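Local atomic coordinates of protein synthesis inhibitor I (Hordeum vulgare, PDB entry 4FBA), a protein that is a barley ribosome-inactivating protein, an inhibitor of protein synthesis. Residues R120-D125 with A166-L171. The protein carries 3 engineered substitutions. Residues are numbered along the deposited sequence; the frame is centred on the assembly and turned at random.
Sequences RDLLGD and AVTTLL. With ADE (adenine), chain E.
In this ribosome-inactivating protein fold, the short helix 119-123 packs on the long helix 157-179 beside the adenine pocket, and Leu122 carries most of the contact. Its CG lies beside the backbone N (chi1 -58°), and from there CD1 meets Leu171 and Val167. Leu122 CD1 lies 3.6 Å from Leu171 CD1 and 3.9 Å from Val167 CG1. Further back, Leu122 CB is 3.3 Å from Thr168 OG1, and the two side chains run past each other in opposite directions. That hydroxyl sits beside its own backbone N (chi1 -57°) and hydrogen-bonds to the carbonyl O of Arg164, one turn earlier. A water hydrogen-bonds to Leu122 O at 3.3 Å and weakly to Thr168 OG1. Thr168 CG2 meets Leu123 CD2 at 4.1 Å. Both methyls of Leu171 lie over one face of the adenine ring: CD1 is 3.6 Å from adenine C5, and CD2 is 3.4 Å from adenine N1. Leu89 N, Gly117 O and Arg179 NH1 hydrogen-bond to the adenine. No direct hydrogen bond links the two segments. The contact therefore rests mainly on van der Waals packing, with a water bridging weakly between the segments, and Leu122 backs Leu171, which gives the adenine an apolar surface.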
loop_
_atom_site.group_PDB
_atom_site.type_symbol
_atom_site.label_atom_id
_atom_site.label_comp_id
_atom_site.label_asym_id
_atom_site.label_seq_id
_atom_site.Cartn_x
_atom_site.Cartn_y
_atom_site.Cartn_z
ATOM N N ARG A 120 13.402 1.134 6.809
ATOM C CA ARG A 120 14.612 1.424 7.581
ATOM C C ARG A 120 14.241 1.868 9.002
ATOM O O ARG A 120 14.817 1.389 9.982
ATOM C CB ARG A 120 15.474 2.486 6.884
ATOM C CG ARG A 120 16.753 2.835 7.644
ATOM C CD ARG A 120 17.764 3.576 6.768
ATOM N NE ARG A 120 17.810 5.015 7.032
ATOM C CZ ARG A 120 18.598 5.866 6.377
ATOM N NH1 ARG A 120 19.402 5.422 5.418
ATOM N NH2 ARG A 120 18.585 7.159 6.677
ATOM N N ASP A 121 13.258 2.759 9.110
ATOM C CA ASP A 121 12.777 3.208 10.417
ATOM C C ASP A 121 12.174 2.067 11.225
ATOM O O ASP A 121 12.441 1.937 12.419
ATOM C CB ASP A 121 11.715 4.302 10.261
ATOM C CG ASP A 121 12.251 5.562 9.612
ATOM O OD1 ASP A 121 13.445 5.885 9.802
ATOM O OD2 ASP A 121 11.461 6.232 8.906
ATOM N N LEU A 122 11.353 1.248 10.568
ATOM C CA LEU A 122 10.589 0.205 11.248
ATOM C C LEU A 122 11.392 -1.052 11.568
ATOM O O LEU A 122 11.185 -1.664 12.614
ATOM C CB LEU A 122 9.365 -0.176 10.411
ATOM C CG LEU A 122 8.444 1.006 10.127
ATOM C CD1 LEU A 122 7.391 0.645 9.096
ATOM C CD2 LEU A 122 7.796 1.457 11.424
ATOM N N LEU A 123 12.303 -1.420 10.667
ATOM C CA LEU A 123 13.033 -2.693 10.732
ATOM C C LEU A 123 14.540 -2.548 10.945
ATOM O O LEU A 123 15.196 -3.482 11.415
ATOM C CB LEU A 123 12.832 -3.471 9.429
ATOM C CG LEU A 123 11.433 -3.989 9.128
ATOM C CD1 LEU A 123 11.367 -4.542 7.715
ATOM C CD2 LEU A 123 11.069 -5.058 10.128
ATOM N N GLY A 124 15.087 -1.398 10.567
ATOM C CA GLY A 124 16.529 -1.207 10.540
ATOM C C GLY A 124 17.095 -1.353 9.136
ATOM O O GLY A 124 18.181 -0.846 8.846
ATOM N N ASP A 125 16.347 -2.020 8.256
ATOM C CA ASP A 125 16.858 -2.414 6.941
ATOM C C ASP A 125 15.754 -3.038 6.071
ATOM O O ASP A 125 15.025 -3.915 6.536
ATOM C CB ASP A 125 18.002 -3.414 7.147
ATOM C CG ASP A 125 18.604 -3.911 5.848
ATOM O OD1 ASP A 125 18.428 -3.256 4.795
ATOM O OD2 ASP A 125 19.275 -4.964 5.898
ATOM N N ALA A 166 3.922 -3.924 14.465
ATOM C CA ALA A 166 2.514 -3.869 14.043
ATOM C C ALA A 166 2.329 -3.081 12.748
ATOM O O ALA A 166 1.625 -3.522 11.838
ATOM C CB ALA A 166 1.638 -3.289 15.145
ATOM N N VAL A 167 2.947 -1.903 12.669
ATOM C CA VAL A 167 2.897 -1.093 11.457
ATOM C C VAL A 167 3.516 -1.847 10.277
ATOM O O VAL A 167 2.978 -1.824 9.163
ATOM C CB VAL A 167 3.587 0.288 11.659
ATOM C CG1 VAL A 167 3.733 1.027 10.332
ATOM C CG2 VAL A 167 2.800 1.138 12.648
ATOM N N THR A 168 4.622 -2.545 10.520
ATOM C CA THR A 168 5.275 -3.300 9.449
ATOM C C THR A 168 4.352 -4.392 8.906
ATOM O O THR A 168 4.263 -4.606 7.694
ATOM C CB THR A 168 6.584 -3.934 9.913
ATOM O OG1 THR A 168 7.461 -2.913 10.423
ATOM C CG2 THR A 168 7.256 -4.659 8.751
ATOM N N THR A 169 3.660 -5.067 9.818
ATOM C CA THR A 169 2.720 -6.131 9.462
ATOM C C THR A 169 1.595 -5.604 8.569
ATOM O O THR A 169 1.255 -6.229 7.569
ATOM C CB THR A 169 2.114 -6.779 10.725
ATOM O OG1 THR A 169 3.156 -7.399 11.498
ATOM C CG2 THR A 169 1.077 -7.825 10.352
ATOM N N LEU A 170 1.026 -4.453 8.930
ATOM C CA LEU A 170 -0.034 -3.842 8.134
ATOM C C LEU A 170 0.451 -3.335 6.775
ATOM O O LEU A 170 -0.273 -3.433 5.776
ATOM C CB LEU A 170 -0.702 -2.697 8.901
ATOM C CG LEU A 170 -1.337 -3.050 10.249
ATOM C CD1 LEU A 170 -2.198 -1.900 10.760
ATOM C CD2 LEU A 170 -2.172 -4.309 10.136
ATOM N N LEU A 171 1.662 -2.783 6.731
ATOM C CA LEU A 171 2.217 -2.305 5.464
ATOM C C LEU A 171 2.272 -3.454 4.460
ATOM O O LEU A 171 1.881 -3.302 3.304
ATOM C CB LEU A 171 3.623 -1.743 5.669
ATOM C CG LEU A 171 3.707 -0.345 6.285
ATOM C CD1 LEU A 171 5.160 0.122 6.332
ATOM C CD2 LEU A 171 2.859 0.637 5.495
HETATM N N9 ADE E . 7.000 1.267 2.425
HETATM C C8 ADE E . 7.761 1.618 3.498
HETATM N N7 ADE E . 7.138 2.402 4.343
HETATM C C5 ADE E . 5.873 2.571 3.800
HETATM C C6 ADE E . 4.736 3.298 4.218
HETATM N N6 ADE E . 4.680 4.020 5.345
HETATM N N1 ADE E . 3.645 3.249 3.423
HETATM C C2 ADE E . 3.694 2.526 2.295
HETATM N N3 ADE E . 4.704 1.808 1.800
HETATM C C4 ADE E . 5.777 1.875 2.609
HETATM O O HOH W 1 9.368 -4.412 12.748
#